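Local coordinates for protein inorganic pyrophosphatase (Anaplasma phagocytophilum, PDB 3LD3) that probably catalyses the magnesium-dependent hydrolysis of inorganic pyrophosphate to two phosphate ions, working as a homohexamer, at residues V50-D55 with G59-D64; F66-M71 with K165-K170. All coordinates share one frame; numbering follows the deposited sequence.

Contact 1 (V50-D55 with G59-D64); sequences VKYEFD and GALWVD. With PO4 (phosphate ion), chain C.
Glu-53 and Trp-62 face each other as the hydrogen-bonded pair of a two-stranded antiparallel beta hairpin, a worked example of one sheet element combining an apolar face, a mixed face and a charged end. Glu-53 N reaches Trp-62 O at 2.8 Å and Trp-62 N returns to Glu-53 O, while Asp-64 N bonds to Lys-51 O, Asp-55 N to Ala-60 O and Gly-59 N to Asp-55 O. The N-to-C directions of the short strand segments 50-54 and 61-64 make 138°, a marked twist.

Apolar contacts gather on the face of Tyr-52, Phe-54, Leu-61 and Val-63. With CG anti to the backbone N (chi1 -168°), Leu-61 lays its CD1 over one face of the Phe-54 ring, 3.5 Å from the centroid, a CH-pi contact; its CD2 meets Tyr-52 CD1 at 3.8 Å. Val-63 CG2 touches Tyr-52 CE1, and the Tyr-52 hydroxyl is hydrogen-bonded to Met-102 N of the second subunit.

The face of Glu-53 and Trp-62 is mixed: the indole lies alongside Asp-55, Trp-62 CD1 3.7 Å from Asp-55 CB, and Trp-62 NE1 is hydrogen-bonded to Asn-58.

Charged groups gather at the Lys-51/Asp-64 end. The carboxylates of Glu-53 and Asp-64 are stacked with planes 9° apart, Glu-53 OE1 lying 3.5 Å from Asp-64 OD2. Lys-51 NZ forms a salt bridge to Glu-53 OE1 at 2.7 Å, on the anti side, tilted out of the carboxylate plane, and a weak 3.3 Å hydrogen bond to O4 of a phosphate ion, probably from the crystallisation liquor. Arg-65 and Tyr-163 also bind this ion; both, like Lys-51, are predicted substrate ligands, consistent with a product site. The lysine charge probably eases the repulsion between the carboxylates, while Glu-53 holds the ammonium group beside the anion.

Contact 2 (F66-M71 with K165-K170); sequences FLPTAM and KLEKDK
Thr-69 and Leu-166 meet through methyl groups where two loops of the pyrophosphatase fold come together, one between strands 61-66 and 76-79, the other between helix 150-162 and strand 172-179. Thr-69 CG2 packs against Leu-166 CD1 at 3.7 Å, the two side chains crossing at a slant. Beside them the Pro-68 ring is crossed at about a right angle by the Glu-167 side chain, and Pro-68 CG lies 3.8 Å from Glu-167 CD. No hydrogen bond joins 66-71 directly to 165-170.

The next shell fixes both partners. The polar tie between the loops lies just outside the contact, where Thr-69 OG1 is hydrogen-bonded to Tyr-163 O, and Ser-155 OG of the third subunit is hydrogen-bonded to Pro-68 O. A type I beta turn from Glu-167 to Lys-170 shapes the second loop. Glu-167 bends at chi2 (145°), bringing its carboxylate to the proline ring and to two cations: Arg-65, a predicted substrate ligand, forms a salt bridge to it through NE, and Lys-170 NZ reaches Glu-167 OE2 at 3.0 Å from above the carboxylate plane, 57° out of it.

In the fold
Contact 1 closes before contact 2 opens along the chain, their centres lying about 17 Å apart. Strand 61-66 joins them: it forms the second arm of the hairpin in contact 1 and ends at Phe-66, where the first loop of contact 2 begins. The two contacts also touch directly, with Val-50 CG2 3.8 Å from Phe-66 CE1. Arg-65, a predicted substrate ligand lying in sequence between segments 59-64 and 66-71, is backbone hydrogen-bonded to Lys-51 of contact 1 and salt-bridged to Glu-167 of contact 2, so it connects the two. Both contacts reach the second subunit, and contact 2 also meets the third, setting these elements against the hexamer interfaces.

Contact 1 (V50-D55 with G59-D64)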
ATOM      1  N   VAL A  50     -10.096   7.433  -7.236  1.00  8.33           N
ATOM      2  CA  VAL A  50     -10.219   7.181  -8.662  1.00  7.92           C
ATOM      3  C   VAL A  50     -11.566   6.493  -8.883  1.00  7.90           C
ATOM      4  O   VAL A  50     -11.774   5.366  -8.449  1.00  8.57           O
ATOM      5  CB  VAL A  50      -9.082   6.305  -9.214  1.00  7.39           C
ATOM      6  CG1 VAL A  50      -9.170   6.165 -10.728  1.00  7.21           C
ATOM      7  CG2 VAL A  50      -7.679   6.874  -8.801  1.00  8.11           C
ATOM      8  N   LYS A  51     -12.474   7.158  -9.583  1.00  8.19           N
ATOM      9  CA  LYS A  51     -13.826   6.606  -9.772  1.00  8.64           C
ATOM     10  C   LYS A  51     -13.880   5.886 -11.115  1.00  8.48           C
ATOM     11  O   LYS A  51     -14.059   6.500 -12.180  1.00  8.54           O
ATOM     12  CB  LYS A  51     -14.913   7.681  -9.724  1.00  9.44           C
ATOM     13  CG  LYS A  51     -16.264   6.981  -9.626  1.00 12.99           C
ATOM     14  CD  LYS A  51     -17.407   7.693 -10.141  1.00 20.88           C
ATOM     15  CE  LYS A  51     -18.690   7.047  -9.617  1.00 21.29           C
ATOM     16  NZ  LYS A  51     -19.263   6.015 -10.514  1.00 23.26           N
ATOM     17  N   TYR A  52     -13.706   4.581 -11.079  1.00  7.62           N
ATOM     18  CA  TYR A  52     -13.851   3.773 -12.263  1.00  7.20           C
ATOM     19  C   TYR A  52     -15.329   3.470 -12.510  1.00  8.46           C
ATOM     20  O   TYR A  52     -16.157   3.484 -11.580  1.00  7.58           O
ATOM     21  CB  TYR A  52     -13.106   2.435 -12.121  1.00  6.94           C
ATOM     22  CG  TYR A  52     -11.638   2.534 -11.789  1.00  5.67           C
ATOM     23  CD1 TYR A  52     -10.701   2.771 -12.792  1.00  4.46           C
ATOM     24  CD2 TYR A  52     -11.172   2.352 -10.463  1.00  6.38           C
ATOM     25  CE1 TYR A  52      -9.341   2.892 -12.509  1.00  4.08           C
ATOM     26  CE2 TYR A  52      -9.813   2.441 -10.170  1.00  5.34           C
ATOM     27  CZ  TYR A  52      -8.905   2.688 -11.202  1.00  6.11           C
ATOM     28  OH  TYR A  52      -7.560   2.781 -10.958  1.00  7.02           O
ATOM     29  N   GLU A  53     -15.620   3.188 -13.773  1.00  9.64           N
ATOM     30  CA  GLU A  53     -16.933   2.753 -14.212  1.00 12.09           C
ATOM     31  C   GLU A  53     -16.812   1.829 -15.384  1.00 12.85           C
ATOM     32  O   GLU A  53     -16.099   2.123 -16.326  1.00 12.42           O
ATOM     33  CB  GLU A  53     -17.769   3.951 -14.671  1.00 13.68           C
ATOM     34  CG  GLU A  53     -18.050   4.957 -13.554  1.00 19.91           C
ATOM     35  CD  GLU A  53     -19.093   6.044 -13.933  1.00 27.10           C
ATOM     36  OE1 GLU A  53     -19.408   6.895 -13.051  1.00 27.02           O
ATOM     37  OE2 GLU A  53     -19.560   6.037 -15.105  1.00 30.63           O
ATOM     38  N   PHE A  54     -17.583   0.744 -15.378  1.00 14.35           N
ATOM     39  CA  PHE A  54     -17.646  -0.123 -16.540  1.00 17.78           C
ATOM     40  C   PHE A  54     -18.528   0.444 -17.638  1.00 20.74           C
ATOM     41  O   PHE A  54     -19.571   1.045 -17.364  1.00 20.39           O
ATOM     42  CB  PHE A  54     -18.155  -1.524 -16.156  1.00 17.20           C
ATOM     43  CG  PHE A  54     -17.092  -2.399 -15.658  1.00 18.58           C
ATOM     44  CD1 PHE A  54     -16.198  -2.976 -16.553  1.00 20.48           C
ATOM     45  CD2 PHE A  54     -16.888  -2.567 -14.301  1.00 20.57           C
ATOM     46  CE1 PHE A  54     -15.155  -3.765 -16.115  1.00 22.26           C
ATOM     47  CE2 PHE A  54     -15.844  -3.363 -13.836  1.00 20.83           C
ATOM     48  CZ  PHE A  54     -14.977  -3.959 -14.743  1.00 21.75           C
ATOM     49  N   ASP A  55     -18.100   0.208 -18.873  1.00 23.94           N
ATOM     50  CA  ASP A  55     -18.876   0.509 -20.061  1.00 27.63           C
ATOM     51  C   ASP A  55     -19.604  -0.763 -20.506  1.00 29.75           C
ATOM     52  O   ASP A  55     -18.986  -1.832 -20.636  1.00 30.31           O
ATOM     53  CB  ASP A  55     -17.938   0.976 -21.154  1.00 27.66           C
ATOM     54  CG  ASP A  55     -18.659   1.593 -22.331  1.00 31.60           C
ATOM     55  OD1 ASP A  55     -19.265   0.827 -23.112  1.00 31.89           O
ATOM     56  OD2 ASP A  55     -18.567   2.841 -22.498  1.00 36.39           O
ATOM     57  N   GLY A  59     -17.293  -3.224 -22.340  1.00 33.13           N
ATOM     58  CA  GLY A  59     -16.949  -4.131 -21.224  1.00 29.83           C
ATOM     59  C   GLY A  59     -15.643  -3.660 -20.576  1.00 26.73           C
ATOM     60  O   GLY A  59     -15.087  -4.301 -19.685  1.00 26.61           O
ATOM     61  N   ALA A  60     -15.156  -2.517 -21.024  1.00 23.15           N
ATOM     62  CA  ALA A  60     -13.934  -1.945 -20.491  1.00 19.51           C
ATOM     63  C   ALA A  60     -14.217  -1.171 -19.213  1.00 16.40           C
ATOM     64  O   ALA A  60     -15.291  -0.591 -19.050  1.00 14.59           O
ATOM     65  CB  ALA A  60     -13.307  -1.033 -21.505  1.00 19.53           C
ATOM     66  N   LEU A  61     -13.235  -1.155 -18.322  1.00 12.88           N
ATOM     67  CA  LEU A  61     -13.264  -0.300 -17.137  1.00 11.55           C
ATOM     68  C   LEU A  61     -12.640   1.055 -17.498  1.00  9.88           C
ATOM     69  O   LEU A  61     -11.536   1.093 -17.977  1.00 10.09           O
ATOM     70  CB  LEU A  61     -12.424  -0.921 -16.045  1.00 12.24           C
ATOM     71  CG  LEU A  61     -12.574  -0.313 -14.662  1.00 14.04           C
ATOM     72  CD1 LEU A  61     -13.957  -0.610 -14.091  1.00 13.86           C
ATOM     73  CD2 LEU A  61     -11.461  -0.837 -13.778  1.00 18.88           C
ATOM     74  N   TRP A  62     -13.364   2.143 -17.263  1.00  8.98           N
ATOM     75  CA  TRP A  62     -12.906   3.468 -17.565  1.00  8.06           C
ATOM     76  C   TRP A  62     -12.697   4.250 -16.293  1.00  7.72           C
ATOM     77  O   TRP A  62     -13.384   4.031 -15.313  1.00  7.39           O
ATOM     78  CB  TRP A  62     -13.990   4.211 -18.375  1.00  9.08           C
ATOM     79  CG  TRP A  62     -14.085   3.771 -19.795  1.00  9.55           C
ATOM     80  CD1 TRP A  62     -14.699   2.641 -20.267  1.00 13.92           C
ATOM     81  CD2 TRP A  62     -13.585   4.457 -20.926  1.00 11.10           C
ATOM     82  NE1 TRP A  62     -14.577   2.580 -21.626  1.00 15.23           N
ATOM     83  CE2 TRP A  62     -13.898   3.679 -22.060  1.00 12.36           C
ATOM     84  CE3 TRP A  62     -12.891   5.650 -21.101  1.00 11.70           C
ATOM     85  CZ2 TRP A  62     -13.567   4.076 -23.346  1.00 12.81           C
ATOM     86  CZ3 TRP A  62     -12.529   6.014 -22.378  1.00 13.94           C
ATOM     87  CH2 TRP A  62     -12.886   5.232 -23.484  1.00 13.04           C
ATOM     88  N   VAL A  63     -11.771   5.208 -16.322  1.00  6.85           N
ATOM     89  CA  VAL A  63     -11.736   6.213 -15.313  1.00  7.31           C
ATOM     90  C   VAL A  63     -12.815   7.251 -15.681  1.00  7.98           C
ATOM     91  O   VAL A  63     -12.632   8.017 -16.637  1.00 11.44           O
ATOM     92  CB  VAL A  63     -10.359   6.900 -15.264  1.00  7.36           C
ATOM     93  CG1 VAL A  63     -10.349   7.964 -14.170  1.00  7.52           C
ATOM     94  CG2 VAL A  63      -9.242   5.829 -15.002  1.00  7.66           C
ATOM     95  N   ASP A  64     -13.862   7.333 -14.885  1.00  8.69           N
ATOM     96  CA  ASP A  64     -14.876   8.357 -15.089  1.00 10.22           C
ATOM     97  C   ASP A  64     -14.309   9.699 -14.655  1.00  9.57           C
ATOM     98  O   ASP A  64     -14.369  10.682 -15.399  1.00 10.26           O
ATOM     99  CB  ASP A  64     -16.139   8.064 -14.316  1.00 11.42           C
ATOM    100  CG  ASP A  64     -17.156   9.190 -14.451  1.00 16.00           C
ATOM    101  OD1 ASP A  64     -17.591   9.463 -15.591  1.00 18.83           O
ATOM    102  OD2 ASP A  64     -17.456   9.833 -13.432  1.00 22.72           O
TER
HETATM  103  P   PO4 C 200     -21.872   8.944  -9.657  1.00 43.15           P
HETATM  104  O1  PO4 C 200     -23.214   9.633  -9.661  1.00 41.85           O
HETATM  105  O2  PO4 C 200     -21.019   9.409 -10.823  1.00 42.88           O
HETATM  106  O3  PO4 C 200     -21.111   9.260  -8.386  1.00 41.19           O
HETATM  107  O4  PO4 C 200     -22.116   7.435  -9.733  1.00 42.70           O

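Contact 2 (F66-M71 with K165-K170)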
ATOM      1  N   PHE A  66     -11.405  11.572 -11.363  1.00  7.41           N
ATOM      2  CA  PHE A  66     -10.839  11.611 -10.040  1.00  7.77           C
ATOM      3  C   PHE A  66     -11.763  12.509  -9.202  1.00  8.70           C
ATOM      4  O   PHE A  66     -12.156  13.599  -9.663  1.00  9.87           O
ATOM      5  CB  PHE A  66      -9.412  12.148 -10.086  1.00  8.23           C
ATOM      6  CG  PHE A  66      -8.449  11.301 -10.920  1.00  7.63           C
ATOM      7  CD1 PHE A  66      -7.514  10.461 -10.308  1.00  7.84           C
ATOM      8  CD2 PHE A  66      -8.472  11.350 -12.302  1.00  7.42           C
ATOM      9  CE1 PHE A  66      -6.649   9.694 -11.075  1.00  7.14           C
ATOM     10  CE2 PHE A  66      -7.619  10.589 -13.071  1.00  7.71           C
ATOM     11  CZ  PHE A  66      -6.691   9.743 -12.433  1.00  8.44           C
ATOM     12  N   LEU A  67     -12.153  12.079  -8.019  1.00  8.59           N
ATOM     13  CA  LEU A  67     -13.058  12.921  -7.220  1.00  9.06           C
ATOM     14  C   LEU A  67     -12.323  14.224  -6.920  1.00  9.73           C
ATOM     15  O   LEU A  67     -11.163  14.215  -6.545  1.00  9.87           O
ATOM     16  CB  LEU A  67     -13.452  12.257  -5.898  1.00  8.14           C
ATOM     17  CG  LEU A  67     -14.120  10.884  -5.879  1.00  7.83           C
ATOM     18  CD1 LEU A  67     -14.551  10.478  -4.459  1.00  9.94           C
ATOM     19  CD2 LEU A  67     -15.302  10.914  -6.861  1.00  8.87           C
ATOM     20  N   PRO A  68     -13.004  15.377  -7.087  1.00  9.44           N
ATOM     21  CA  PRO A  68     -12.332  16.620  -6.816  1.00 10.47           C
ATOM     22  C   PRO A  68     -12.219  16.927  -5.328  1.00 10.76           C
ATOM     23  O   PRO A  68     -11.314  17.669  -4.935  1.00 12.24           O
ATOM     24  CB  PRO A  68     -13.182  17.663  -7.549  1.00 10.56           C
ATOM     25  CG  PRO A  68     -14.378  17.066  -7.878  1.00  9.79           C
ATOM     26  CD  PRO A  68     -14.241  15.561  -7.846  1.00 10.59           C
ATOM     27  N   THR A  69     -13.048  16.265  -4.533  1.00  9.03           N
ATOM     28  CA  THR A  69     -13.076  16.368  -3.092  1.00  8.25           C
ATOM     29  C   THR A  69     -12.118  15.331  -2.495  1.00  8.38           C
ATOM     30  O   THR A  69     -11.834  14.285  -3.139  1.00  7.99           O
ATOM     31  CB  THR A  69     -14.479  16.156  -2.573  1.00  8.51           C
ATOM     32  OG1 THR A  69     -15.063  14.965  -3.137  1.00  7.96           O
ATOM     33  CG2 THR A  69     -15.381  17.418  -2.984  1.00  8.44           C
ATOM     34  N   ALA A  70     -11.625  15.625  -1.299  1.00  7.20           N
ATOM     35  CA  ALA A  70     -10.669  14.742  -0.602  1.00  6.97           C
ATOM     36  C   ALA A  70     -11.475  13.731   0.191  1.00  6.50           C
ATOM     37  O   ALA A  70     -11.485  13.727   1.448  1.00  6.91           O
ATOM     38  CB  ALA A  70      -9.722  15.524   0.283  1.00  6.82           C
ATOM     39  N   MET A  71     -12.254  12.933  -0.545  1.00  6.91           N
ATOM     40  CA  MET A  71     -13.132  11.903   0.043  1.00  6.13           C
ATOM     41  C   MET A  71     -12.787  10.551  -0.576  1.00  6.22           C
ATOM     42  O   MET A  71     -12.116  10.498  -1.589  1.00  6.82           O
ATOM     43  CB  MET A  71     -14.618  12.232  -0.155  1.00  7.18           C
ATOM     44  CG  MET A  71     -14.937  13.604   0.383  1.00  7.70           C
ATOM     45  SD  MET A  71     -16.660  14.034   0.548  1.00  8.42           S
ATOM     46  CE  MET A  71     -17.085  13.253   2.076  1.00  7.17           C
ATOM     47  N   LYS A 165     -19.842  18.277  -4.011  1.00 13.46           N
ATOM     48  CA  LYS A 165     -20.032  19.707  -3.765  1.00 14.56           C
ATOM     49  C   LYS A 165     -19.199  20.601  -4.664  1.00 14.72           C
ATOM     50  O   LYS A 165     -19.558  21.766  -4.871  1.00 14.87           O
ATOM     51  CB  LYS A 165     -19.738  20.050  -2.303  1.00 15.23           C
ATOM     52  CG  LYS A 165     -20.861  19.744  -1.364  1.00 18.06           C
ATOM     53  CD  LYS A 165     -21.992  20.774  -1.440  1.00 20.72           C
ATOM     54  CE  LYS A 165     -23.199  20.261  -0.720  1.00 23.44           C
ATOM     55  NZ  LYS A 165     -24.338  21.235  -0.701  1.00 25.80           N
ATOM     56  N   LEU A 166     -18.062  20.110  -5.156  1.00 14.05           N
ATOM     57  CA  LEU A 166     -17.195  20.927  -6.014  1.00 14.41           C
ATOM     58  C   LEU A 166     -17.520  20.799  -7.505  1.00 15.47           C
ATOM     59  O   LEU A 166     -16.863  21.424  -8.344  1.00 17.00           O
ATOM     60  CB  LEU A 166     -15.720  20.598  -5.750  1.00 13.75           C
ATOM     61  CG  LEU A 166     -15.301  20.886  -4.312  1.00 13.81           C
ATOM     62  CD1 LEU A 166     -13.806  20.582  -4.076  1.00 11.25           C
ATOM     63  CD2 LEU A 166     -15.604  22.346  -3.917  1.00 14.82           C
ATOM     64  N   GLU A 167     -18.527  20.000  -7.831  1.00 15.51           N
ATOM     65  CA  GLU A 167     -19.012  19.869  -9.197  1.00 16.26           C
ATOM     66  C   GLU A 167     -20.346  20.619  -9.307  1.00 16.16           C
ATOM     67  O   GLU A 167     -21.372  20.146  -8.864  1.00 14.72           O
ATOM     68  CB  GLU A 167     -19.167  18.390  -9.562  1.00 15.81           C
ATOM     69  CG  GLU A 167     -17.824  17.702  -9.709  1.00 16.49           C
ATOM     70  CD  GLU A 167     -17.811  16.251  -9.257  1.00 18.09           C
ATOM     71  OE1 GLU A 167     -18.019  15.968  -8.049  1.00 15.47           O
ATOM     72  OE2 GLU A 167     -17.579  15.379 -10.121  1.00 23.29           O
ATOM     73  N   LYS A 168     -20.287  21.784  -9.929  1.00 16.94           N
ATOM     74  CA  LYS A 168     -21.358  22.775  -9.855  1.00 19.21           C
ATOM     75  C   LYS A 168     -22.694  22.334 -10.407  1.00 20.03           C
ATOM     76  O   LYS A 168     -23.727  22.850  -9.973  1.00 21.10           O
ATOM     77  CB  LYS A 168     -20.942  24.068 -10.595  1.00 19.55           C
ATOM     78  CG  LYS A 168     -20.430  23.816 -12.030  1.00 20.78           C
ATOM     79  CD  LYS A 168     -19.811  25.051 -12.654  1.00 20.53           C
ATOM     80  CE  LYS A 168     -20.859  25.955 -13.153  1.00 18.55           C
ATOM     81  NZ  LYS A 168     -21.616  25.308 -14.243  1.00 19.33           N
ATOM     82  N   ASP A 169     -22.677  21.421 -11.377  1.00 21.41           N
ATOM     83  CA  ASP A 169     -23.917  20.976 -12.047  1.00 22.72           C
ATOM     84  C   ASP A 169     -24.460  19.666 -11.502  1.00 23.33           C
ATOM     85  O   ASP A 169     -25.461  19.142 -12.004  1.00 24.31           O
ATOM     86  CB  ASP A 169     -23.678  20.855 -13.545  1.00 23.10           C
ATOM     87  CG  ASP A 169     -23.646  22.210 -14.238  1.00 25.25           C
ATOM     88  OD1 ASP A 169     -23.619  23.264 -13.561  1.00 27.35           O
ATOM     89  OD2 ASP A 169     -23.655  22.212 -15.479  1.00 28.56           O
ATOM     90  N   LYS A 170     -23.785  19.131 -10.490  1.00 23.45           N
ATOM     91  CA  LYS A 170     -24.254  17.980  -9.753  1.00 23.70           C
ATOM     92  C   LYS A 170     -24.817  18.445  -8.415  1.00 23.95           C
ATOM     93  O   LYS A 170     -24.526  19.541  -7.947  1.00 24.54           O
ATOM     94  CB  LYS A 170     -23.117  16.998  -9.560  1.00 23.19           C
ATOM     95  CG  LYS A 170     -22.533  16.504 -10.884  1.00 23.88           C
ATOM     96  CD  LYS A 170     -21.424  15.516 -10.661  1.00 23.44           C
ATOM     97  CE  LYS A 170     -20.631  15.275 -11.924  1.00 25.03           C
ATOM     98  NZ  LYS A 170     -19.747  14.067 -11.792  1.00 22.42           N
TER